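Local coordinates for Lmo0181 protein (Listeria monocytogenes serovar 1/2a, PDB 5F7V) that binds the cyclic alpha-glucan cycloalternan and, as a lipoprotein of the solute-binding family, probably hands it to an ABC transporter for uptake, at residues 142-147 / 160-165; 313-318 / 328-333; 370-375 / 384-389. One frame throughout, in Å; residues are numbered along the deposited sequence. Where two conformers were deposited one is given.

Contact 1: 142-147 / 160-165; sequences AGVEYP and AKKLTD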
ATOM      1  N   ALA A 142       7.560  16.776 -24.723  1.00 12.59           N
ATOM      2  CA  ALA A 142       8.316  17.879 -24.120  1.00 13.11           C
ATOM      3  C   ALA A 142       9.826  17.777 -24.317  1.00 13.16           C
ATOM      4  O   ALA A 142      10.560  18.728 -24.023  1.00 14.31           O
ATOM      5  CB  ALA A 142       7.974  17.989 -22.632  1.00 12.45           C
ATOM      6  N   GLY A 143      10.327  16.647 -24.794  1.00 12.48           N
ATOM      7  CA  GLY A 143      11.765  16.432 -24.883  1.00 12.72           C
ATOM      8  C   GLY A 143      12.474  16.300 -23.547  1.00 11.73           C
ATOM      9  O   GLY A 143      13.611  16.747 -23.365  1.00 12.34           O
ATOM     10  N   VAL A 144      11.788  15.700 -22.579  1.00 10.10           N
ATOM     11  CA  VAL A 144      12.335  15.449 -21.253  1.00  9.34           C
ATOM     12  C   VAL A 144      12.786  13.997 -21.153  1.00  9.14           C
ATOM     13  O   VAL A 144      12.043  13.074 -21.518  1.00  8.74           O
ATOM     14  CB  VAL A 144      11.311  15.826 -20.163  1.00  8.52           C
ATOM     15  CG1 VAL A 144      11.843  15.543 -18.756  1.00  7.82           C
ATOM     16  CG2 VAL A 144      10.955  17.302 -20.281  1.00  9.23           C
ATOM     17  N   GLU A 145      13.989  13.799 -20.637  1.00  9.75           N
ATOM     18  CA  GLU A 145      14.494  12.436 -20.422  1.00 10.13           C
ATOM     19  C   GLU A 145      13.719  11.731 -19.297  1.00  8.23           C
ATOM     20  O   GLU A 145      13.309  12.336 -18.321  1.00  7.52           O
ATOM     21  CB  GLU A 145      15.975  12.488 -20.067  1.00 11.99           C
ATOM     22  CG  GLU A 145      16.835  13.110 -21.161  1.00 15.09           C
ATOM     23  CD  GLU A 145      16.785  12.423 -22.504  1.00 17.63           C
ATOM     24  OE1 GLU A 145      16.587  11.186 -22.581  1.00 20.61           O
ATOM     25  OE2 GLU A 145      16.963  13.086 -23.561  1.00 21.88           O
ATOM     26  N   TYR A 146      13.523  10.428 -19.455  1.00  7.65           N
ATOM     27  CA  TYR A 146      12.744   9.622 -18.521  1.00  6.76           C
ATOM     28  C   TYR A 146      13.398   9.555 -17.140  1.00  6.26           C
ATOM     29  O   TYR A 146      14.611   9.641 -16.967  1.00  6.81           O
ATOM     30  CB  TYR A 146      12.589   8.184 -19.053  1.00  7.25           C
ATOM     31  CG  TYR A 146      11.959   8.065 -20.422  1.00  7.65           C
ATOM     32  CD1 TYR A 146      11.038   8.978 -20.924  1.00  7.40           C
ATOM     33  CD2 TYR A 146      12.271   6.982 -21.234  1.00  8.52           C
ATOM     34  CE1 TYR A 146      10.471   8.809 -22.174  1.00  7.82           C
ATOM     35  CE2 TYR A 146      11.709   6.820 -22.476  1.00  9.00           C
ATOM     36  CZ  TYR A 146      10.803   7.735 -22.977  1.00  8.64           C
ATOM     37  OH  TYR A 146      10.255   7.608 -24.229  1.00  9.35           O
ATOM     38  N   PRO A 147      12.582   9.335 -16.100  1.00  5.46           N
ATOM     39  CA  PRO A 147      13.166   9.071 -14.781  1.00  5.37           C
ATOM     40  C   PRO A 147      14.202   7.954 -14.761  1.00  6.17           C
ATOM     41  O   PRO A 147      13.998   6.939 -15.408  1.00  6.62           O
ATOM     42  CB  PRO A 147      11.943   8.634 -13.979  1.00  5.23           C
ATOM     43  CG  PRO A 147      10.767   9.301 -14.636  1.00  4.98           C
ATOM     44  CD  PRO A 147      11.111   9.224 -16.110  1.00  5.28           C
ATOM     45  N   ALA A 160       9.435  17.704 -13.594  1.00  3.76           N
ATOM     46  CA  ALA A 160       8.035  18.057 -13.363  1.00  3.76           C
ATOM     47  C   ALA A 160       7.749  19.482 -13.787  1.00  3.90           C
ATOM     48  O   ALA A 160       6.684  19.751 -14.353  1.00  3.99           O
ATOM     49  CB  ALA A 160       7.664  17.888 -11.903  1.00  3.65           C
ATOM     50  N   LYS A 161       8.657  20.412 -13.537  1.00  3.97           N
ATOM     51  CA  LYS A 161       8.455  21.784 -13.955  1.00  4.14           C
ATOM     52  C   LYS A 161       8.405  21.886 -15.477  1.00  4.27           C
ATOM     53  O   LYS A 161       7.508  22.549 -16.039  1.00  4.41           O
ATOM     54  CB  LYS A 161       9.547  22.691 -13.347  1.00  4.21           C
ATOM     55  CG  LYS A 161       9.381  22.915 -11.847  1.00  4.15           C
ATOM     56  CD  LYS A 161      10.619  23.543 -11.195  1.00  4.22           C
ATOM     57  CE  LYS A 161      10.457  23.564  -9.697  1.00  4.19           C
ATOM     58  NZ  LYS A 161      11.690  24.106  -9.058  1.00  4.37           N
ATOM     59  N   LYS A 162       9.301  21.228 -16.196  1.00  4.27           N
ATOM     60  CA  LYS A 162       9.291  21.286 -17.648  1.00  4.42           C
ATOM     61  C   LYS A 162       8.103  20.555 -18.262  1.00  4.42           C
ATOM     62  O   LYS A 162       7.674  20.933 -19.328  1.00  4.73           O
ATOM     63  CB  LYS A 162      10.582  20.678 -18.198  1.00  4.44           C
ATOM     64  CG  LYS A 162      11.786  21.531 -17.832  1.00  4.52           C
ATOM     65  CD  LYS A 162      13.090  21.071 -18.490  1.00  4.66           C
ATOM     66  CE  LYS A 162      13.606  19.770 -17.923  1.00  4.68           C
ATOM     67  NZ  LYS A 162      14.870  19.300 -18.550  1.00  4.99           N
ATOM     68  N   LEU A 163       7.502  19.622 -17.533  1.00  4.26           N
ATOM     69  CA  LEU A 163       6.377  18.850 -18.028  1.00  4.38           C
ATOM     70  C   LEU A 163       5.043  19.461 -17.664  1.00  4.38           C
ATOM     71  O   LEU A 163       4.022  18.971 -18.138  1.00  4.69           O
ATOM     72  CB  LEU A 163       6.452  17.405 -17.523  1.00  4.35           C
ATOM     73  CG  LEU A 163       7.570  16.577 -18.172  1.00  4.52           C
ATOM     74  CD1 LEU A 163       8.025  15.422 -17.282  1.00  4.41           C
ATOM     75  CD2 LEU A 163       7.246  16.152 -19.567  1.00  4.74           C
ATOM     76  N   THR A 164       5.027  20.485 -16.839  1.00  4.34           N
ATOM     77  CA  THR A 164       3.749  21.158 -16.509  1.00  4.44           C
ATOM     78  C   THR A 164       3.374  22.119 -17.608  1.00  4.69           C
ATOM     79  O   THR A 164       4.195  22.916 -18.039  1.00  4.96           O
ATOM     80  CB  THR A 164       3.914  21.861 -15.157  1.00  4.39           C
ATOM     81  OG1 THR A 164       4.188  20.850 -14.166  1.00  4.18           O
ATOM     82  CG2 THR A 164       2.631  22.595 -14.796  1.00  4.53           C
ATOM     83  N   ASP A 165       2.123  22.023 -18.057  1.00  4.86           N
ATOM     84  CA  ASP A 165       1.589  22.866 -19.129  1.00  5.22           C
ATOM     85  C   ASP A 165       0.221  23.324 -18.660  1.00  5.26           C
ATOM     86  O   ASP A 165      -0.798  22.652 -18.871  1.00  5.28           O
ATOM     87  CB  ASP A 165       1.535  22.061 -20.420  1.00  5.57           C
ATOM     88  CG  ASP A 165       1.033  22.866 -21.590  1.00  6.22           C
ATOM     89  OD1 ASP A 165       0.773  24.101 -21.487  1.00  6.65           O
ATOM     90  OD2 ASP A 165       0.908  22.210 -22.651  1.00  7.14           O
TER
HETATM   91  O   HOH W   1      14.288  19.093 -21.255  1.00  9.41           O
HETATM   92  O   HOH W   2      15.527  16.128 -19.597  1.00 17.98           O

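Contact 2: 313-318 / 328-333; sequences IRIDNN and EILQPY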
ATOM      1  N   ILE A 313      -2.638 -17.260 -10.685  1.00  9.46           N
ATOM      2  CA  ILE A 313      -3.714 -16.332 -11.011  1.00  9.38           C
ATOM      3  C   ILE A 313      -3.307 -14.897 -10.685  1.00  8.66           C
ATOM      4  O   ILE A 313      -3.541 -13.995 -11.479  1.00  8.93           O
ATOM      5  CB  ILE A 313      -5.013 -16.715 -10.287  1.00  9.35           C
ATOM      6  CG1 ILE A 313      -5.597 -18.037 -10.810  1.00 10.35           C
ATOM      7  CG2 ILE A 313      -6.063 -15.617 -10.391  1.00  9.38           C
ATOM      8  CD1 ILE A 313      -6.589 -18.643  -9.835  1.00 10.30           C
ATOM      9  N   ARG A 314      -2.716 -14.730  -9.509  1.00  7.79           N
ATOM     10  CA  ARG A 314      -2.296 -13.425  -9.057  1.00  7.31           C
ATOM     11  C   ARG A 314      -1.302 -12.814 -10.042  1.00  7.78           C
ATOM     12  O   ARG A 314      -1.416 -11.652 -10.387  1.00  7.93           O
ATOM     13  CB  ARG A 314      -1.696 -13.577  -7.662  1.00  6.62           C
ATOM     14  CG  ARG A 314      -1.344 -12.233  -7.094  1.00  6.21           C
ATOM     15  CD  ARG A 314      -1.013 -12.291  -5.630  1.00  5.69           C
ATOM     16  NE  ARG A 314      -2.141 -12.595  -4.769  1.00  5.43           N
ATOM     17  CZ  ARG A 314      -2.998 -11.704  -4.286  1.00  5.32           C
ATOM     18  NH1 ARG A 314      -3.921 -12.146  -3.455  1.00  5.18           N
ATOM     19  NH2 ARG A 314      -2.910 -10.413  -4.584  1.00  5.48           N
ATOM     20  N   ILE A 315      -0.282 -13.589 -10.388  1.00  8.24           N
ATOM     21  CA  ILE A 315       0.728 -13.181 -11.340  1.00  8.92           C
ATOM     22  C   ILE A 315       0.109 -12.820 -12.685  1.00  9.98           C
ATOM     23  O   ILE A 315       0.406 -11.764 -13.261  1.00 10.28           O
ATOM     24  CB  ILE A 315       1.832 -14.258 -11.455  1.00  9.26           C
ATOM     25  CG1 ILE A 315       2.691 -14.382 -10.192  1.00  8.71           C
ATOM     26  CG2 ILE A 315       2.680 -14.042 -12.711  1.00 10.04           C
ATOM     27  CD1 ILE A 315       3.683 -13.263  -9.934  1.00  8.53           C
ATOM     28  N   ASP A 316      -0.750 -13.696 -13.173  1.00 11.03           N
ATOM     29  CA  ASP A 316      -1.377 -13.425 -14.469  1.00 12.66           C
ATOM     30  C   ASP A 316      -2.165 -12.125 -14.526  1.00 12.36           C
ATOM     31  O   ASP A 316      -2.239 -11.491 -15.582  1.00 13.47           O
ATOM     32  CB  ASP A 316      -2.318 -14.571 -14.864  1.00 14.22           C
ATOM     33  CG  ASP A 316      -2.741 -14.462 -16.301  1.00 16.48           C
ATOM     34  OD1 ASP A 316      -1.862 -14.384 -17.186  1.00 17.90           O
ATOM     35  OD2 ASP A 316      -3.967 -14.419 -16.525  1.00 19.02           O
ATOM     36  N   ASN A 317      -2.730 -11.735 -13.394  1.00 11.24           N
ATOM     37  CA  ASN A 317      -3.532 -10.524 -13.295  1.00 11.33           C
ATOM     38  C   ASN A 317      -2.796  -9.287 -12.783  1.00 10.39           C
ATOM     39  O   ASN A 317      -3.448  -8.259 -12.566  1.00 10.56           O
ATOM     40  CB  ASN A 317      -4.777 -10.847 -12.454  1.00 11.44           C
ATOM     41  CG  ASN A 317      -5.737 -11.727 -13.224  1.00 12.83           C
ATOM     42  OD1 ASN A 317      -6.432 -11.261 -14.143  1.00 14.85           O
ATOM     43  ND2 ASN A 317      -5.704 -13.020 -12.959  1.00 12.83           N
ATOM     44  N   ASN A 318      -1.478  -9.374 -12.596  1.00  9.64           N
ATOM     45  CA  ASN A 318      -0.659  -8.278 -12.073  1.00  9.11           C
ATOM     46  C   ASN A 318      -1.146  -7.797 -10.720  1.00  8.30           C
ATOM     47  O   ASN A 318      -0.951  -6.625 -10.395  1.00  8.24           O
ATOM     48  CB  ASN A 318      -0.624  -7.095 -13.037  1.00  9.76           C
ATOM     49  CG  ASN A 318      -0.020  -7.447 -14.373  1.00 10.49           C
ATOM     50  OD1 ASN A 318       1.134  -7.861 -14.447  1.00 10.38           O
ATOM     51  ND2 ASN A 318      -0.787  -7.257 -15.439  1.00 11.46           N
ATOM     52  N   GLU A 328      10.060 -19.396 -11.004  1.00 18.63           N
ATOM     53  CA  GLU A 328       9.198 -19.792 -12.122  1.00 18.49           C
ATOM     54  C   GLU A 328       7.824 -19.177 -11.936  1.00 17.15           C
ATOM     55  O   GLU A 328       7.227 -18.785 -12.926  1.00 16.22           O
ATOM     56  CB  GLU A 328       9.097 -21.299 -12.345  1.00 20.24           C
ATOM     57  CG  GLU A 328      10.451 -21.950 -12.584  1.00 22.35           C
ATOM     58  CD  GLU A 328      11.144 -22.268 -11.272  1.00 24.05           C
ATOM     59  OE1 GLU A 328      10.586 -23.085 -10.500  1.00 25.76           O
ATOM     60  OE2 GLU A 328      12.218 -21.686 -11.001  1.00 25.45           O
ATOM     61  N   ILE A 329       7.321 -19.088 -10.705  1.00 16.94           N
ATOM     62  CA  ILE A 329       6.065 -18.398 -10.460  1.00 16.16           C
ATOM     63  C   ILE A 329       6.159 -16.905 -10.795  1.00 14.74           C
ATOM     64  O   ILE A 329       5.222 -16.354 -11.368  1.00 13.67           O
ATOM     65  CB  ILE A 329       5.618 -18.599  -8.992  1.00 17.00           C
ATOM     66  CG1 ILE A 329       5.229 -20.065  -8.763  1.00 18.34           C
ATOM     67  CG2 ILE A 329       4.469 -17.669  -8.581  1.00 16.57           C
ATOM     68  CD1 ILE A 329       3.890 -20.482  -9.335  1.00 18.47           C
ATOM     69  N   LEU A 330       7.273 -16.261 -10.473  1.00 14.41           N
ATOM     70  CA  LEU A 330       7.436 -14.827 -10.728  1.00 14.03           C
ATOM     71  C   LEU A 330       7.799 -14.436 -12.154  1.00 13.23           C
ATOM     72  O   LEU A 330       7.583 -13.302 -12.565  1.00 12.66           O
ATOM     73  CB  LEU A 330       8.517 -14.222  -9.829  1.00 14.95           C
ATOM     74  CG  LEU A 330       8.210 -13.974  -8.352  1.00 15.71           C
ATOM     75  CD1 LEU A 330       9.440 -13.561  -7.556  1.00 16.63           C
ATOM     76  CD2 LEU A 330       7.174 -12.865  -8.254  1.00 15.03           C
ATOM     77  N   GLN A 331       8.371 -15.365 -12.912  1.00 13.38           N
ATOM     78  CA  GLN A 331       8.847 -15.007 -14.248  1.00 13.22           C
ATOM     79  C   GLN A 331       7.803 -14.355 -15.149  1.00 11.91           C
ATOM     80  O   GLN A 331       8.165 -13.365 -15.790  1.00 11.22           O
ATOM     81  CB  GLN A 331       9.456 -16.224 -14.944  1.00 14.63           C
ATOM     82  CG  GLN A 331      10.271 -15.885 -16.194  1.00 15.56           C
ATOM     83  CD  GLN A 331      11.399 -14.900 -15.913  1.00 16.10           C
ATOM     84  OE1 GLN A 331      12.154 -15.060 -14.963  1.00 18.11           O
ATOM     85  NE2 GLN A 331      11.518 -13.864 -16.727  1.00 16.44           N
ATOM     86  N   PRO A 332       6.552 -14.850 -15.223  1.00 11.12           N
ATOM     87  CA  PRO A 332       5.591 -14.171 -16.101  1.00 10.55           C
ATOM     88  C   PRO A 332       5.372 -12.712 -15.697  1.00  9.76           C
ATOM     89  O   PRO A 332       5.090 -11.883 -16.565  1.00  9.48           O
ATOM     90  CB  PRO A 332       4.324 -15.040 -15.984  1.00 10.58           C
ATOM     91  CG  PRO A 332       4.822 -16.391 -15.602  1.00 11.31           C
ATOM     92  CD  PRO A 332       5.986 -16.110 -14.685  1.00 11.46           C
ATOM     93  N   TYR A 333       5.500 -12.366 -14.417  1.00  9.39           N
ATOM     94  CA  TYR A 333       5.399 -10.961 -14.007  1.00  9.01           C
ATOM     95  C   TYR A 333       6.525 -10.114 -14.548  1.00  9.34           C
ATOM     96  O   TYR A 333       6.315  -8.957 -14.910  1.00  8.93           O
ATOM     97  CB  TYR A 333       5.360 -10.877 -12.478  1.00  8.67           C
ATOM     98  CG  TYR A 333       5.038  -9.519 -11.926  1.00  7.98           C
ATOM     99  CD1 TYR A 333       6.014  -8.547 -11.749  1.00  7.62           C
ATOM    100  CD2 TYR A 333       3.737  -9.174 -11.583  1.00  7.65           C
ATOM    101  CE1 TYR A 333       5.710  -7.308 -11.233  1.00  7.16           C
ATOM    102  CE2 TYR A 333       3.413  -7.926 -11.079  1.00  7.36           C
ATOM    103  CZ  TYR A 333       4.403  -6.995 -10.901  1.00  7.04           C
ATOM    104  OH  TYR A 333       4.121  -5.758 -10.402  1.00  6.73           O
TER
HETATM  105  O   HOH W   3       1.428  -5.422  -9.846  1.00  8.70           O

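Contact 3: 370-375 / 384-389; sequences SEFEKV and KALKNS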
ATOM      1  N   SER A 370      -5.338  15.421   7.854  0.70  5.30           N
ATOM      2  CA  SER A 370      -6.108  16.669   7.875  0.70  5.83           C
ATOM      3  C   SER A 370      -5.126  17.857   7.952  0.70  5.64           C
ATOM      4  O   SER A 370      -5.321  18.844   7.243  0.70  5.86           O
ATOM      5  CB  SER A 370      -7.079  16.665   9.054  0.70  6.43           C
ATOM      6  OG  SER A 370      -7.709  17.923   9.224  0.70  7.34           O
ATOM      7  N   GLU A 371      -4.088  17.777   8.785  1.00  5.38           N
ATOM      8  CA  GLU A 371      -3.105  18.864   8.881  1.00  5.46           C
ATOM      9  C   GLU A 371      -2.399  19.076   7.551  1.00  5.03           C
ATOM     10  O   GLU A 371      -2.154  20.208   7.160  1.00  4.97           O
ATOM     11  CB  GLU A 371      -2.093  18.581   9.985  1.00  5.97           C
ATOM     12  CG  GLU A 371      -2.722  18.654  11.371  1.00  6.68           C
ATOM     13  CD  GLU A 371      -3.401  19.968  11.696  1.00  7.87           C
ATOM     14  OE1 GLU A 371      -2.685  20.995  11.577  1.00  8.65           O
ATOM     15  OE2 GLU A 371      -4.620  20.025  11.988  1.00 10.05           O
ATOM     16  N   PHE A 372      -2.035  17.998   6.862  1.00  4.68           N
ATOM     17  CA  PHE A 372      -1.363  18.121   5.586  1.00  4.49           C
ATOM     18  C   PHE A 372      -2.280  18.730   4.530  1.00  4.94           C
ATOM     19  O   PHE A 372      -1.835  19.576   3.759  1.00  4.81           O
ATOM     20  CB  PHE A 372      -0.830  16.775   5.115  1.00  4.25           C
ATOM     21  CG  PHE A 372       0.342  16.238   5.876  1.00  4.02           C
ATOM     22  CD1 PHE A 372       0.985  16.915   6.915  1.00  3.95           C
ATOM     23  CD2 PHE A 372       0.827  14.983   5.543  1.00  3.94           C
ATOM     24  CE1 PHE A 372       2.064  16.377   7.572  1.00  3.91           C
ATOM     25  CE2 PHE A 372       1.889  14.425   6.212  1.00  3.90           C
ATOM     26  CZ  PHE A 372       2.522  15.130   7.223  1.00  3.86           C
ATOM     27  N   GLU A 373      -3.544  18.341   4.500  1.00  5.43           N
ATOM     28  CA  GLU A 373      -4.499  18.920   3.580  1.00  6.43           C
ATOM     29  C   GLU A 373      -4.593  20.427   3.780  1.00  6.18           C
ATOM     30  O   GLU A 373      -4.692  21.212   2.834  1.00  6.05           O
ATOM     31  CB  GLU A 373      -5.863  18.232   3.743  1.00  7.66           C
ATOM     32  CG  GLU A 373      -6.845  18.640   2.670  1.00  9.47           C
ATOM     33  CD  GLU A 373      -6.756  17.822   1.418  1.00 11.13           C
ATOM     34  OE1 GLU A 373      -5.732  17.132   1.190  1.00 13.25           O
ATOM     35  OE2 GLU A 373      -7.777  17.910   0.668  1.00 13.59           O
ATOM     36  N   LYS A 374      -4.573  20.864   5.027  1.00  5.95           N
ATOM     37  CA  LYS A 374      -4.636  22.301   5.294  1.00  6.24           C
ATOM     38  C   LYS A 374      -3.435  22.994   4.668  1.00  5.80           C
ATOM     39  O   LYS A 374      -3.579  24.129   4.217  1.00  5.70           O
ATOM     40  CB  LYS A 374      -4.675  22.625   6.792  1.00  7.04           C
ATOM     41  CG  LYS A 374      -5.976  22.278   7.492  1.00  8.03           C
ATOM     42  CD  LYS A 374      -5.860  22.481   8.988  1.00  9.53           C
ATOM     43  CE  LYS A 374      -7.012  21.903   9.768  1.00 11.56           C
ATOM     44  NZ  LYS A 374      -6.769  22.125  11.214  1.00 12.73           N
ATOM     45  N   VAL A 375      -2.247  22.397   4.656  1.00  5.25           N
ATOM     46  CA  VAL A 375      -1.123  23.067   3.982  1.00  5.20           C
ATOM     47  C   VAL A 375      -1.399  23.169   2.497  1.00  5.48           C
ATOM     48  O   VAL A 375      -1.211  24.221   1.896  1.00  5.63           O
ATOM     49  CB  VAL A 375       0.177  22.282   4.213  1.00  4.85           C
ATOM     50  CG1 VAL A 375       1.328  23.016   3.541  1.00  4.87           C
ATOM     51  CG2 VAL A 375       0.419  22.044   5.699  1.00  4.80           C
ATOM     52  N   LYS A 384       3.872  24.094  10.805  1.00  4.48           N
ATOM     53  CA  LYS A 384       2.732  24.019  11.724  1.00  4.34           C
ATOM     54  C   LYS A 384       2.083  22.645  11.652  1.00  4.10           C
ATOM     55  O   LYS A 384       1.693  22.071  12.679  1.00  4.15           O
ATOM     56  CB  LYS A 384       1.700  25.100  11.425  1.00  4.47           C
ATOM     57  CG  LYS A 384       2.190  26.481  11.855  1.00  4.70           C
ATOM     58  CD  LYS A 384       1.099  27.535  11.677  1.00  4.90           C
ATOM     59  CE  LYS A 384       0.729  27.755  10.224  1.00  4.85           C
ATOM     60  NZ  LYS A 384      -0.134  28.951  10.090  1.00  5.12           N
ATOM     61  N   ALA A 385       1.968  22.074  10.471  1.00  3.95           N
ATOM     62  CA  ALA A 385       1.395  20.766  10.328  1.00  3.83           C
ATOM     63  C   ALA A 385       2.169  19.709  11.108  1.00  3.77           C
ATOM     64  O   ALA A 385       1.557  18.849  11.734  1.00  3.78           O
ATOM     65  CB  ALA A 385       1.317  20.364   8.860  1.00  3.72           C
ATOM     66  N   LEU A 386       3.492  19.777  11.038  1.00  3.76           N
ATOM     67  CA  LEU A 386       4.334  18.812  11.737  1.00  3.75           C
ATOM     68  C   LEU A 386       4.334  19.045  13.232  1.00  3.95           C
ATOM     69  O   LEU A 386       4.374  18.051  13.983  1.00  3.95           O
ATOM     70  CB  LEU A 386       5.721  18.798  11.116  1.00  3.75           C
ATOM     71  CG  LEU A 386       5.729  18.232   9.706  1.00  3.63           C
ATOM     72  CD1 LEU A 386       7.071  18.480   9.083  1.00  3.71           C
ATOM     73  CD2 LEU A 386       5.380  16.748   9.649  1.00  3.54           C
ATOM     74  N   LYS A 387       4.314  20.295  13.690  1.00  4.20           N
ATOM     75  CA  LYS A 387       4.198  20.579  15.122  1.00  4.64           C
ATOM     76  C   LYS A 387       2.901  20.006  15.635  1.00  4.67           C
ATOM     77  O   LYS A 387       2.857  19.299  16.655  1.00  4.69           O
ATOM     78  CB  LYS A 387       4.237  22.069  15.388  1.00  5.08           C
ATOM     79  CG  LYS A 387       4.036  22.414  16.843  1.00  5.66           C
ATOM     80  CD  LYS A 387       3.898  23.926  17.079  1.00  6.19           C
ATOM     81  CE  LYS A 387       3.897  24.311  18.558  1.00  6.78           C
ATOM     82  NZ  LYS A 387       2.800  23.687  19.309  1.00  7.17           N
ATOM     83  N   ASN A 388       1.807  20.287  14.935  1.00  4.66           N
ATOM     84  CA  ASN A 388       0.493  19.791  15.376  1.00  4.96           C
ATOM     85  C   ASN A 388       0.428  18.274  15.387  1.00  4.90           C
ATOM     86  O   ASN A 388      -0.157  17.691  16.292  1.00  4.95           O
ATOM     87  CB  ASN A 388      -0.582  20.394  14.479  1.00  5.14           C
ATOM     88  CG  ASN A 388      -0.714  21.889  14.657  1.00  5.52           C
ATOM     89  OD1 ASN A 388      -0.197  22.500  15.596  1.00  6.48           O
ATOM     90  ND2 ASN A 388      -1.411  22.499  13.730  1.00  5.65           N
ATOM     91  N   SER A 389       1.038  17.660  14.381  0.50  4.63           N
ATOM     92  CA  SER A 389       1.096  16.206  14.316  0.50  4.59           C
ATOM     93  C   SER A 389       1.933  15.614  15.447  0.50  4.77           C
ATOM     94  O   SER A 389       1.556  14.589  15.990  0.50  4.98           O
ATOM     95  CB  SER A 389       1.682  15.755  12.987  0.50  4.34           C
ATOM     96  OG  SER A 389       0.869  16.132  11.891  0.50  4.13           O
TER

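Contact 1: 142-147 / 160-165
Val144 meets Leu163 tip to tip, each with both of its methyls turned to the other side chain. CG1 of Val144 lies 4.1 Å from CD1 of Leu163, and CG2 of Val144 lies 3.9 Å from CD2 of Leu163. The valine stands with CG1 trans to its own backbone N (chi1 179°); this rotamer turns both methyls to the helix, CG1 to Leu163 and CG2 also to CB of Lys162 at 4.0 Å. CD2 of Leu163 has a second neighbour in Ala142, whose CB is 3.6 Å away. Phe139 of helix 136-142 touches both Val144 and Leu163 and extends the apolar patch. Toward solvent the chemistry becomes polar: Lys162 bends at chi3 (-71°) and brings NZ to a water 2.8 Å away, which donates to Gly143 O. A second water accepts from Glu145 N and, weakly, from the same NZ. The ammonium group is thus linked through water to backbone atoms at the turn. Gly143, with positive phi, closes a Schellman motif at the end of helix 136-142, and the contact is a loop packed on the C-terminal turn of the helix that follows it, 153-163, within a periplasmic-binding-protein fold.

Contact 2: 313-318 / 328-333
A knob-into-hole contact joins the C-terminal turn of helix 308-316 to helix 327-335, the knob being Ile315 and the hole being formed by Ile329, Leu330, Pro332 and Tyr333. The two branches of the isoleucine divide the work. CG2 of Ile315, trans to the backbone N, reaches CB of Pro332 at 3.8 Å and lies 3.7 Å from the backbone N of Tyr333. On the other branch, CG1 of Ile315 sits 3.4 Å from O of Ile329 and 4.1 Å from CG2 of Ile329. A further bend at chi2 (-73°) carries CD1 of Ile315 on to CD2 of Leu330 (3.9 Å) and to CB of Tyr333. The knob therefore rests on backbone atoms as well as on side chains of the second helix.

Beyond it, Asn318 and Tyr333 form a more polar flank. OD1 of Asn318 approaches CE2 of Tyr333 at 4.1 Å, with the amide and ring planes 70° apart. The same OD1 accepts a hydrogen bond from Arg342, which also makes a cation-pi contact with the Tyr333 ring. A water at the ring edge, in its plane, accepts from Tyr333 OH at 2.8 Å and donates to Asn318 O at 2.7 Å, tying the two segments together. Asn318, with positive phi, is the C-prime residue of the Schellman motif that ends helix 308-316. The short strand 321-322 lies between the two helices in sequence and packs on both: Pro322 touches Ile315, while Leu321 touches Leu330 and Tyr333. Helix 27-39 packs against the same C-terminal turn through Ile313, Arg314 and Asn317.

Contact 3: 370-375 / 384-389
The Phe372 ring meets the neighbouring helix at its edge: CB of Ala385 lies in the ring plane, 4.0 Å from CD1 of Phe372, and CD2 of Leu386 lies near that plane, 3.9 Å from CE1 of Phe372. Beyond the two segments, the same ring packs edge-to-face with Phe182. The contact belongs to an antiparallel alpha-hairpin of helices 361-376 and 382-397; the axes of segments 370-375 and 384-389 approach to 9.0 Å, with their directions 168° apart. CB of Ala385 packs against the other helix, touching CG2 of Val375 at 3.7 Å and lying 4.0 Å from CB of Glu371. Leu212 of helix 206-220 touches both Phe372 and Leu386, so the hairpin is covered on this side by another helix. Elsewhere along the interface, the Glu371 carboxylate and Asn388 amide planes stand 71° apart. Glu371 bends at chi2 (-57°), which brings its carboxylate beside Asn388; OE2 of Glu371 takes a salt bridge from NZ of Lys374, one turn further along the same helix. ND2 of Asn388 donates almost straight to OE1 of Glu371 at 2.9 Å. This OE1 lies in the amide plane of Asn388, whereas the amide comes to it from above the carboxylate plane.

How the contacts relate
All three contacts join pieces close in sequence, yet no two share an element: contacts 2 and 3 each join two successive helices, while contact 1 joins a loop to the helix after it. Contacts 2 and 3 are buried and lie on opposite sides of the chain's centre, their own centres about 40 Å apart; contact 1 is partly buried, with two of its four touching residues exposed. Their chemistry differs: contact 1 pairs a small apolar patch with a water-linked lysine, contact 2 inserts one isoleucine into a hole and adds a bridging water, and contact 3 alone has a direct hydrogen bond between its segments. The side chains of Tyr333 and Phe372 lie about 12 and 10 Å from bound glucose units.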